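Local coordinates for protein, Family 18 Chitinase (Crocus vernus, PDB 3SIM), which probably hydrolyses the beta-1,4 linkages of chitin as a plant glycosyl hydrolase of family 18 built on a TIM barrel, at residues T239-N243 with K244-H248; S109-R112 with I113-Y117; Y169-L172 with F173-K177; D64-S67 with A68-S72. All coordinates share one frame; numbering follows the deposited sequence.

Interaction 1: residues T239-N243 with K244-H248; sequences TSLKN and KGKLH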
loop_
_atom_site.group_PDB
_atom_site.type_symbol
_atom_site.label_atom_id
_atom_site.label_comp_id
_atom_site.label_asym_id
_atom_site.label_seq_id
_atom_site.Cartn_x
_atom_site.Cartn_y
_atom_site.Cartn_z
ATOM N N THR A 239 -9.289 -18.473 6.577
ATOM C CA THR A 239 -9.137 -19.619 7.440
ATOM C C THR A 239 -8.417 -20.817 6.775
ATOM O O THR A 239 -7.553 -21.333 7.352
ATOM C CB THR A 239 -10.465 -20.042 8.117
ATOM O OG1 THR A 239 -10.881 -19.054 9.014
ATOM C CG2 THR A 239 -10.331 -21.341 8.871
ATOM N N SER A 240 -8.756 -21.141 5.534
ATOM C CA SER A 240 -8.069 -22.167 4.784
ATOM C C SER A 240 -6.589 -21.803 4.582
ATOM O O SER A 240 -5.737 -22.636 4.778
ATOM C CB SER A 240 -8.696 -22.406 3.424
ATOM O OG SER A 240 -9.972 -22.906 3.517
ATOM N N LEU A 241 -6.331 -20.548 4.239
ATOM C CA LEU A 241 -4.996 -20.090 4.116
ATOM C C LEU A 241 -4.209 -20.208 5.426
ATOM O O LEU A 241 -3.122 -20.660 5.394
ATOM C CB LEU A 241 -4.957 -18.702 3.519
ATOM C CG LEU A 241 -5.339 -18.526 2.054
ATOM C CD1 LEU A 241 -5.212 -17.115 1.564
ATOM C CD2 LEU A 241 -4.645 -19.503 1.152
ATOM N N LYS A 242 -4.814 -19.841 6.537
ATOM C CA LYS A 242 -4.178 -19.930 7.829
ATOM C C LYS A 242 -3.779 -21.401 8.221
ATOM O O LYS A 242 -2.670 -21.619 8.558
ATOM C CB LYS A 242 -5.058 -19.275 8.884
ATOM C CG LYS A 242 -4.415 -18.945 10.203
ATOM C CD LYS A 242 -5.360 -18.152 11.063
ATOM C CE LYS A 242 -4.887 -18.056 12.484
ATOM N NZ LYS A 242 -5.908 -17.669 13.429
ATOM N N ASN A 243 -4.684 -22.344 8.031
ATOM C CA ASN A 243 -4.519 -23.770 8.309
ATOM C C ASN A 243 -3.388 -24.393 7.483
ATOM O O ASN A 243 -2.733 -25.278 7.894
ATOM C CB ASN A 243 -5.836 -24.526 8.119
ATOM C CG ASN A 243 -6.908 -24.170 9.179
ATOM O OD1 ASN A 243 -6.627 -23.677 10.214
ATOM N ND2 ASN A 243 -8.132 -24.500 8.885
ATOM N N LYS A 244 -3.220 -23.872 6.287
ATOM C CA LYS A 244 -2.201 -24.289 5.378
ATOM C C LYS A 244 -0.800 -23.646 5.556
ATOM O O LYS A 244 0.087 -23.985 4.906
ATOM C CB LYS A 244 -2.733 -24.222 3.945
ATOM C CG LYS A 244 -3.669 -25.298 3.596
ATOM C CD LYS A 244 -4.678 -24.823 2.697
ATOM C CE LYS A 244 -4.168 -24.670 1.362
ATOM N NZ LYS A 244 -3.647 -23.436 1.221
ATOM N N GLY A 245 -0.645 -22.736 6.472
ATOM C CA GLY A 245 0.589 -22.023 6.593
ATOM C C GLY A 245 0.787 -20.983 5.492
ATOM O O GLY A 245 1.844 -20.623 5.205
ATOM N N LYS A 246 -0.293 -20.558 4.877
ATOM C CA LYS A 246 -0.250 -19.604 3.775
ATOM C C LYS A 246 -0.690 -18.124 4.019
ATOM O O LYS A 246 -0.836 -17.405 3.093
ATOM C CB LYS A 246 -1.008 -20.196 2.600
ATOM C CG LYS A 246 -0.439 -21.462 1.950
ATOM C CD LYS A 246 -1.123 -21.670 0.624
ATOM C CE LYS A 246 -0.942 -23.002 0.004
ATOM N NZ LYS A 246 -1.998 -23.352 -0.923
ATOM N N LEU A 247 -0.956 -17.745 5.252
ATOM C CA LEU A 247 -1.449 -16.431 5.568
ATOM C C LEU A 247 -0.311 -15.527 6.046
ATOM O O LEU A 247 0.108 -15.609 7.134
ATOM C CB LEU A 247 -2.560 -16.481 6.621
ATOM C CG LEU A 247 -3.213 -15.142 6.957
ATOM C CD1 LEU A 247 -3.793 -14.517 5.768
ATOM C CD2 LEU A 247 -4.171 -15.239 8.092
ATOM N N HIS A 248 0.236 -14.761 5.150
ATOM C CA HIS A 248 1.253 -13.752 5.436
ATOM C C HIS A 248 0.799 -12.527 6.224
ATOM O O HIS A 248 1.555 -11.946 6.928
ATOM C CB HIS A 248 2.011 -13.339 4.181
ATOM C CG HIS A 248 2.702 -14.471 3.500
ATOM N ND1 HIS A 248 3.812 -15.066 4.008
ATOM C CD2 HIS A 248 2.430 -15.114 2.354
ATOM C CE1 HIS A 248 4.193 -16.032 3.220
ATOM N NE2 HIS A 248 3.364 -16.091 2.211
HETATM O O HOH W 1 -0.582 -19.184 7.850
#
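Leu-241 O, a carbonyl oxygen in the last turn of helix 230-243, is gripped by two amides of the chain that follows. Lys-246 N supplies the stronger bond, 2.9 Å from Leu-241 O, reaching back five residues with the donor tilted 25° from the carbonyl plane; Lys-244 N adds a weak one while it bonds Ser-240 O in ordinary helical fashion. Inside this long loop a shorter one closes: Gly-245 N meets Lys-242 O at 3.1 Å, and its donor stands 60° out of the carbonyl plane, above it rather than on a lone pair. The two nested bonds, with positive phi (74°) at Gly-245, define a Schellman motif, here a worked example of how a helix is ended and its chain turned toward strand 250-253.

The apolar side of the motif lies beside these bonds. Leu-241 CD2 touches Lys-246 CB at 4.0 Å, the two side chains crossing at about a right angle, while the Lys-246 amine runs on to Asn-204 OD1. Leu-247 turns its CB against Lys-242 CA; CG, anti to the backbone N, carries the branches toward Phe-272 and Leu-273 of helix 264-274. A water bridges the turn, accepting from Leu-247 N at 3.0 Å and donating to Lys-242 O at 3.3 Å. Carbonyls left without a further helical turn are thus repaid by returning amides and by water, and the positive phi suits glycine, since any side chain there would probably crowd the carbonyl oxygen of Lys-244.

Interaction 2: residues S109-R112 with I113-Y117; sequences SLTR and IIQRY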
loop_
_atom_site.group_PDB
_atom_site.type_symbol
_atom_site.label_atom_id
_atom_site.label_comp_id
_atom_site.label_asym_id
_atom_site.label_seq_id
_atom_site.Cartn_x
_atom_site.Cartn_y
_atom_site.Cartn_z
ATOM N N SER A 109 13.458 14.228 -2.662
ATOM C CA SER A 109 12.131 14.569 -2.200
ATOM C C SER A 109 11.508 13.612 -1.163
ATOM O O SER A 109 10.942 14.015 -0.253
ATOM C CB SER A 109 11.190 14.814 -3.408
ATOM O OG SER A 109 11.026 13.717 -4.181
ATOM N N LEU A 110 11.611 12.321 -1.395
ATOM C CA LEU A 110 11.170 11.255 -0.483
ATOM C C LEU A 110 11.976 11.141 0.791
ATOM O O LEU A 110 11.435 10.957 1.799
ATOM C CB LEU A 110 10.965 9.943 -1.200
ATOM C CG LEU A 110 9.805 9.896 -2.208
ATOM C CD1 LEU A 110 9.821 8.646 -2.974
ATOM C CD2 LEU A 110 8.466 10.142 -1.598
ATOM N N THR A 111 13.290 11.308 0.696
ATOM C CA THR A 111 14.158 11.311 1.851
ATOM C C THR A 111 13.742 12.432 2.804
ATOM O O THR A 111 13.515 12.191 3.917
ATOM C CB THR A 111 15.675 11.434 1.541
ATOM O OG1 THR A 111 16.174 10.247 0.981
ATOM C CG2 THR A 111 16.439 11.709 2.834
ATOM N N ARG A 112 13.505 13.612 2.269
ATOM C CA ARG A 112 12.948 14.714 3.052
ATOM C C ARG A 112 11.581 14.405 3.692
ATOM O O ARG A 112 11.404 14.616 4.831
ATOM C CB ARG A 112 12.819 16.015 2.219
ATOM C CG ARG A 112 12.219 17.174 2.992
ATOM C CD ARG A 112 11.848 18.419 2.185
ATOM N NE ARG A 112 11.153 19.353 3.016
ATOM C CZ ARG A 112 9.861 19.349 3.200
ATOM N NH1 ARG A 112 9.134 18.479 2.555
ATOM N NH2 ARG A 112 9.301 20.185 4.006
ATOM N N ILE A 113 10.645 13.877 2.931
ATOM C CA ILE A 113 9.345 13.535 3.466
ATOM C C ILE A 113 9.429 12.435 4.558
ATOM O O ILE A 113 8.843 12.560 5.584
ATOM C CB ILE A 113 8.310 13.151 2.330
ATOM C CG1 ILE A 113 7.846 14.371 1.520
ATOM C CG2 ILE A 113 7.070 12.471 2.868
ATOM C CD1 ILE A 113 7.324 14.085 0.217
ATOM N N ILE A 114 10.180 11.393 4.284
ATOM C CA ILE A 114 10.313 10.276 5.172
ATOM C C ILE A 114 10.935 10.694 6.506
ATOM O O ILE A 114 10.392 10.385 7.492
ATOM C CB ILE A 114 11.121 9.118 4.524
ATOM C CG1 ILE A 114 10.308 8.446 3.415
ATOM C CG2 ILE A 114 11.584 8.157 5.564
ATOM C CD1 ILE A 114 11.077 7.596 2.532
ATOM N N GLN A 115 12.027 11.447 6.472
ATOM C CA GLN A 115 12.666 11.977 7.689
ATOM C C GLN A 115 11.749 12.932 8.457
ATOM O O GLN A 115 11.590 12.824 9.595
ATOM C CB GLN A 115 14.043 12.622 7.404
ATOM C CG GLN A 115 15.078 11.696 6.784
ATOM C CD GLN A 115 16.394 12.377 6.408
ATOM O OE1 GLN A 115 16.435 13.529 6.120
ATOM N NE2 GLN A 115 17.440 11.643 6.417
ATOM N N ARG A 116 11.112 13.837 7.749
ATOM C CA ARG A 116 10.210 14.787 8.351
ATOM C C ARG A 116 8.997 14.171 9.053
ATOM O O ARG A 116 8.683 14.605 10.095
ATOM C CB ARG A 116 9.772 15.891 7.382
ATOM C CG ARG A 116 9.221 17.118 8.072
ATOM C CD ARG A 116 8.872 18.237 7.097
ATOM N NE ARG A 116 7.478 18.255 6.713
ATOM C CZ ARG A 116 6.512 18.681 7.492
ATOM N NH1 ARG A 116 5.308 18.710 7.089
ATOM N NH2 ARG A 116 6.784 19.123 8.676
ATOM N N TYR A 117 8.366 13.158 8.472
ATOM C CA TYR A 117 7.212 12.506 9.070
ATOM C C TYR A 117 7.583 11.336 10.036
ATOM O O TYR A 117 6.731 10.679 10.578
ATOM C CB TYR A 117 6.163 12.092 8.030
ATOM C CG TYR A 117 5.365 13.248 7.401
ATOM C CD1 TYR A 117 5.910 14.035 6.427
ATOM C CD2 TYR A 117 4.077 13.506 7.786
ATOM C CE1 TYR A 117 5.186 15.083 5.870
ATOM C CE2 TYR A 117 3.353 14.496 7.230
ATOM C CZ TYR A 117 3.903 15.296 6.280
ATOM O OH TYR A 117 3.182 16.277 5.744
#
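Ile-114 closes on the oxygen end of the Leu-110 carbonyl: its amide N bonds Leu-110 O at 2.8 Å, nearly along the C=O axis, while CG1 approaches the same oxygen to 3.2 Å and CD1 rests 4.4 Å from Leu-110 CB. One residue on, Thr-111 and Gln-115 run side by side, and the methyl CG2 of Thr-111 abuts the amide carbon CD of Gln-115 at 3.6 Å. Arg-112 and Arg-116 form the third such pair. The aliphatic CD of Arg-116 sits over one face of the Arg-112 guanidinium, 3.7 Å from NH2, and the two guanidinium planes are 31° apart. Arg-112 reaches that far because its chain is extended from CG to NE, and the nearness of two positive groups is probably somewhat unfavourable.

All these are i to i+4 contacts at the C-terminal end of helix 99-116, one of the outer helices of the TIM barrel, which leads into strand 121-125. Leu-110 packs on Phe-52 and Leu-144, Ile-113 on Val-54, Ile-114 on Val-153 and Ile-154. With an alanine at Ile-114, Leu-110 CB would probably lose its apolar neighbour and a gap would be likely to open beside Val-153 and Ile-154.

Farther out, Thr-111 OG1 is bonded to Val-107 O, which fixes the rotation that presents CG2 to Gln-115. Ser-109 OG bonds Asn-105 O and Phe-52 N, tying the helix to the chain just before strand 53-54.

Interaction 3: residues Y169-L172 with F173-K177; sequences YLAL and FNEYK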
loop_
_atom_site.group_PDB
_atom_site.type_symbol
_atom_site.label_atom_id
_atom_site.label_comp_id
_atom_site.label_asym_id
_atom_site.label_seq_id
_atom_site.Cartn_x
_atom_site.Cartn_y
_atom_site.Cartn_z
ATOM N N TYR A 169 4.598 -4.668 -12.526
ATOM C CA TYR A 169 5.019 -5.193 -11.244
ATOM C C TYR A 169 5.919 -6.448 -11.258
ATOM O O TYR A 169 6.786 -6.577 -10.474
ATOM C CB TYR A 169 3.859 -5.240 -10.236
ATOM C CG TYR A 169 3.423 -3.847 -9.830
ATOM C CD1 TYR A 169 4.127 -3.168 -8.876
ATOM C CD2 TYR A 169 2.376 -3.175 -10.466
ATOM C CE1 TYR A 169 3.827 -1.922 -8.530
ATOM C CE2 TYR A 169 2.045 -1.889 -10.099
ATOM C CZ TYR A 169 2.793 -1.257 -9.132
ATOM O OH TYR A 169 2.546 -0.035 -8.733
ATOM N N LEU A 170 5.655 -7.367 -12.158
ATOM C CA LEU A 170 6.501 -8.535 -12.358
ATOM C C LEU A 170 7.916 -8.188 -12.847
ATOM O O LEU A 170 8.853 -8.722 -12.414
ATOM C CB LEU A 170 5.841 -9.623 -13.224
ATOM C CG LEU A 170 4.713 -10.474 -12.602
ATOM C CD1 LEU A 170 3.978 -11.208 -13.636
ATOM C CD2 LEU A 170 5.239 -11.354 -11.502
ATOM N N ALA A 171 7.999 -7.239 -13.736
ATOM C CA ALA A 171 9.282 -6.720 -14.154
ATOM C C ALA A 171 10.043 -6.144 -12.943
ATOM O O ALA A 171 11.129 -6.468 -12.764
ATOM C CB ALA A 171 9.129 -5.688 -15.166
ATOM N N LEU A 172 9.382 -5.358 -12.120
ATOM C CA LEU A 172 9.998 -4.784 -10.943
ATOM C C LEU A 172 10.448 -5.865 -9.942
ATOM O O LEU A 172 11.533 -5.830 -9.447
ATOM C CB LEU A 172 9.064 -3.799 -10.241
ATOM C CG LEU A 172 9.442 -3.153 -8.901
ATOM C CD1 LEU A 172 10.793 -2.560 -8.939
ATOM C CD2 LEU A 172 8.448 -2.132 -8.407
ATOM N N PHE A 173 9.565 -6.824 -9.711
ATOM C CA PHE A 173 9.812 -7.956 -8.795
ATOM C C PHE A 173 10.946 -8.899 -9.244
ATOM O O PHE A 173 11.811 -9.116 -8.496
ATOM C CB PHE A 173 8.526 -8.725 -8.448
ATOM C CG PHE A 173 8.731 -9.898 -7.498
ATOM C CD1 PHE A 173 8.849 -11.169 -7.973
ATOM C CD2 PHE A 173 8.795 -9.716 -6.137
ATOM C CE1 PHE A 173 9.020 -12.204 -7.115
ATOM C CE2 PHE A 173 8.961 -10.760 -5.293
ATOM C CZ PHE A 173 9.071 -12.003 -5.790
ATOM N N ASN A 174 10.920 -9.375 -10.481
ATOM C CA ASN A 174 11.966 -10.182 -11.039
ATOM C C ASN A 174 13.334 -9.470 -11.119
ATOM O O ASN A 174 14.308 -10.059 -10.852
ATOM C CB ASN A 174 11.578 -10.768 -12.390
ATOM C CG ASN A 174 10.398 -11.729 -12.318
ATOM O OD1 ASN A 174 9.595 -11.733 -13.171
ATOM N ND2 ASN A 174 10.337 -12.518 -11.316
ATOM N N GLU A 175 13.337 -8.210 -11.475
ATOM C CA GLU A 175 14.534 -7.389 -11.400
ATOM C C GLU A 175 15.134 -6.998 -10.012
ATOM O O GLU A 175 16.285 -6.745 -9.937
ATOM C CB GLU A 175 14.471 -6.195 -12.365
ATOM C CG GLU A 175 14.287 -6.575 -13.830
ATOM C CD GLU A 175 14.078 -5.358 -14.740
ATOM O OE1 GLU A 175 14.731 -4.378 -14.567
ATOM O OE2 GLU A 175 13.287 -5.366 -15.657
ATOM N N TYR A 176 14.303 -6.849 -8.993
ATOM C CA TYR A 176 14.678 -6.357 -7.664
ATOM C C TYR A 176 14.074 -7.135 -6.474
ATOM O O TYR A 176 13.696 -6.553 -5.512
ATOM C CB TYR A 176 14.425 -4.843 -7.513
ATOM C CG TYR A 176 15.209 -3.970 -8.458
ATOM C CD1 TYR A 176 16.367 -3.385 -8.077
ATOM C CD2 TYR A 176 14.794 -3.804 -9.749
ATOM C CE1 TYR A 176 17.107 -2.591 -8.969
ATOM C CE2 TYR A 176 15.479 -3.084 -10.640
ATOM C CZ TYR A 176 16.661 -2.445 -10.268
ATOM O OH TYR A 176 17.330 -1.702 -11.176
ATOM N N LYS A 177 14.037 -8.447 -6.553
ATOM C CA LYS A 177 13.337 -9.312 -5.585
ATOM C C LYS A 177 13.856 -9.151 -4.158
ATOM O O LYS A 177 13.080 -9.085 -3.272
ATOM C CB LYS A 177 13.236 -10.782 -6.037
ATOM C CG LYS A 177 13.371 -11.828 -4.945
ATOM C CD LYS A 177 14.785 -12.227 -4.763
ATOM C CE LYS A 177 15.296 -13.185 -5.835
ATOM N NZ LYS A 177 16.674 -12.942 -6.192
#
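Glu-175 follows the carbonyl of Ala-171 for most of its length. CB lies 3.4 Å from Ala-171 O, CG passes nearer still at 3.3 Å, and CD, turning outward, stands 3.7 Å from it; at the tip, OE2 comes to rest 4.2 Å from Ala-171 CB. This path follows from chi1 of -58°, which sets CG anti to the carbonyl carbon, and from the extended chain beyond it. The same oxygen also takes the backbone bond of Glu-175 N, so polar and aliphatic parts of one residue close over one carbonyl. Asn-174 repeats the pattern one residue earlier: its N bonds Leu-170 O at 2.9 Å, yet its OD1 lies near that oxygen as a second acceptor, with no proton to share between them.

Helix 166-175 links strands 156-159 and 182-184 in a beta-alpha-beta unit of the TIM barrel, and Tyr-176 is where the chain leaves helical geometry. Its N still bonds Leu-172 O, but the N-H...O angle falls to 131°, less straight than the three bonds before it. The Tyr-176 ring keeps that oxygen at its edge, in plane, and its CD2 carbon meets Leu-172 CD1 at 4.3 Å. Leu-172 packs on Ile-141 of helix 134-150 and on Ile-159 of strand 156-159. Phe-173 CB lies 3.4 Å from Tyr-169 O, and its ring goes off to meet Tyr-210 edge-to-face. Tyr-169 O accepts the bond from Phe-173 N; the Tyr-169 side chain sends its hydroxyl to Tyr-126 O and meets the ring of Phe-137 edge-to-face.

Interaction 4: residues D64-S67 with A68-S72; sequences DQIS and AIKSS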
loop_
_atom_site.group_PDB
_atom_site.type_symbol
_atom_site.label_atom_id
_atom_site.label_comp_id
_atom_site.label_asym_id
_atom_site.label_seq_id
_atom_site.Cartn_x
_atom_site.Cartn_y
_atom_site.Cartn_z
ATOM N N ASP A 64 3.825 15.044 14.489
ATOM C CA ASP A 64 3.449 14.870 15.885
ATOM C C ASP A 64 2.426 13.730 16.191
ATOM O O ASP A 64 2.564 13.042 17.136
ATOM C CB ASP A 64 2.968 16.184 16.497
ATOM C CG ASP A 64 4.012 17.317 16.455
ATOM O OD1 ASP A 64 5.220 17.124 16.449
ATOM O OD2 ASP A 64 3.546 18.418 16.458
ATOM N N GLN A 65 1.422 13.602 15.348
ATOM C CA GLN A 65 0.473 12.499 15.468
ATOM C C GLN A 65 1.154 11.096 15.290
ATOM O O GLN A 65 0.861 10.158 15.989
ATOM C CB GLN A 65 -0.742 12.657 14.575
ATOM C CG GLN A 65 -1.575 13.864 14.883
ATOM C CD GLN A 65 -1.066 15.148 14.279
ATOM O OE1 GLN A 65 -0.162 15.197 13.512
ATOM N NE2 GLN A 65 -1.652 16.187 14.680
ATOM N N ILE A 66 2.080 11.030 14.347
ATOM C CA ILE A 66 2.857 9.842 14.050
ATOM C C ILE A 66 3.735 9.417 15.243
ATOM O O ILE A 66 3.734 8.283 15.640
ATOM C CB ILE A 66 3.661 9.980 12.744
ATOM C CG1 ILE A 66 2.736 10.119 11.529
ATOM C CG2 ILE A 66 4.581 8.837 12.578
ATOM C CD1 ILE A 66 3.367 10.588 10.321
ATOM N N SER A 67 4.379 10.394 15.840
ATOM C CA SER A 67 5.169 10.206 17.038
ATOM C C SER A 67 4.348 9.744 18.197
ATOM O O SER A 67 4.731 8.854 18.848
ATOM C CB SER A 67 5.824 11.502 17.471
ATOM O OG SER A 67 6.984 11.707 16.801
ATOM N N ALA A 68 3.215 10.382 18.417
ATOM C CA ALA A 68 2.299 9.986 19.467
ATOM C C ALA A 68 1.702 8.576 19.328
ATOM O O ALA A 68 1.634 7.866 20.265
ATOM C CB ALA A 68 1.241 10.975 19.627
ATOM N N ILE A 69 1.259 8.210 18.145
ATOM C CA ILE A 69 0.712 6.896 17.940
ATOM C C ILE A 69 1.764 5.785 18.142
ATOM O O ILE A 69 1.512 4.821 18.725
ATOM C CB ILE A 69 -0.073 6.764 16.572
ATOM C CG1 ILE A 69 -1.046 5.595 16.618
ATOM C CG2 ILE A 69 0.869 6.637 15.470
ATOM C CD1 ILE A 69 -2.128 5.795 17.467
ATOM N N LYS A 70 2.944 5.993 17.640
ATOM C CA LYS A 70 4.031 5.085 17.830
ATOM C C LYS A 70 4.468 4.925 19.294
ATOM O O LYS A 70 4.874 3.920 19.708
ATOM C CB LYS A 70 5.185 5.394 16.893
ATOM C CG LYS A 70 4.881 5.108 15.451
ATOM C CD LYS A 70 6.061 4.946 14.599
ATOM C CE LYS A 70 6.940 6.141 14.571
ATOM N NZ LYS A 70 7.993 6.018 13.584
ATOM N N SER A 71 4.418 6.017 20.019
ATOM C CA SER A 71 4.739 6.034 21.391
ATOM C C SER A 71 3.761 5.294 22.293
ATOM O O SER A 71 4.154 4.595 23.141
ATOM C CB SER A 71 5.052 7.452 21.805
ATOM O OG SER A 71 4.836 7.643 23.146
ATOM N N SER A 72 2.486 5.469 22.036
ATOM C CA SER A 72 1.397 4.732 22.574
ATOM C C SER A 72 1.319 3.258 22.206
ATOM O O SER A 72 0.766 2.520 22.921
ATOM C CB SER A 72 0.095 5.375 22.184
ATOM O OG SER A 72 -0.056 6.555 22.865
#
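Ile-66 and Lys-70, one turn apart on helix 63-72 of the TIM barrel, make the closely fitted side of this contact. They lie side by side and point the same way, with the CE carbon of Lys-70 4.1 Å from Ile-66 CG2. Lys-70 CG hugs Ile-66 O at 3.4 Å, just off the backbone bond that Lys-70 N makes to that oxygen. A bend at chi3 (-60°) brings CE alongside the isoleucine methyl CG2 before the amine leaves for Asn-118 O, with Asp-120 OD2 as a long, weak ionic partner. Were Lys-70 cut back to an alanine, Ile-66 CG2 would probably lose its aliphatic cover and Asn-118 O its ammonium donor.

Ile-66 itself packs against Phe-17, Tyr-117 and Leu-119, so that the lysine stem borders a buried apolar patch.

Round the helix the packing is sparser. Asp-64, Ser-67, Ala-68 and Ser-71 are exposed and meet chiefly through the backbone: Ala-68 N bonds Asp-64 O, and Ala-68 CB lies 3.5 Å from that oxygen. The bond from Ser-71 N to Ser-67 O is the more bent of these two, with an N-H...O angle of 147°. Ser-67 OG makes a weak hydrogen bond to Asn-118 OD1. On the buried side, Ile-69 sends its CG2 into the crowded position between N and carbonyl carbon, and that methyl comes to 3.3 Å from Ile-66 O.

All four contacts include the C-terminal end of an outer helix, where the chain turns back toward the next barrel strand; interaction 4 covers nearly its whole helix. Interactions 2 and 4 are neighbours, their centres about 17 Å apart, and they touch where Tyr-117 O meets Ile-66 CD1 at 3.4 Å. Interaction 1 lies across the barrel from interaction 2, centres about 36 Å apart, and interaction 3 likewise from interaction 4, about 34 Å. Interactions 1 and 3, centres about 25 Å apart, come no nearer than about 11 Å between atoms. In family 18 barrels the active site opens at the C-terminal ends of the strands, so these helix ends probably lie on the other side.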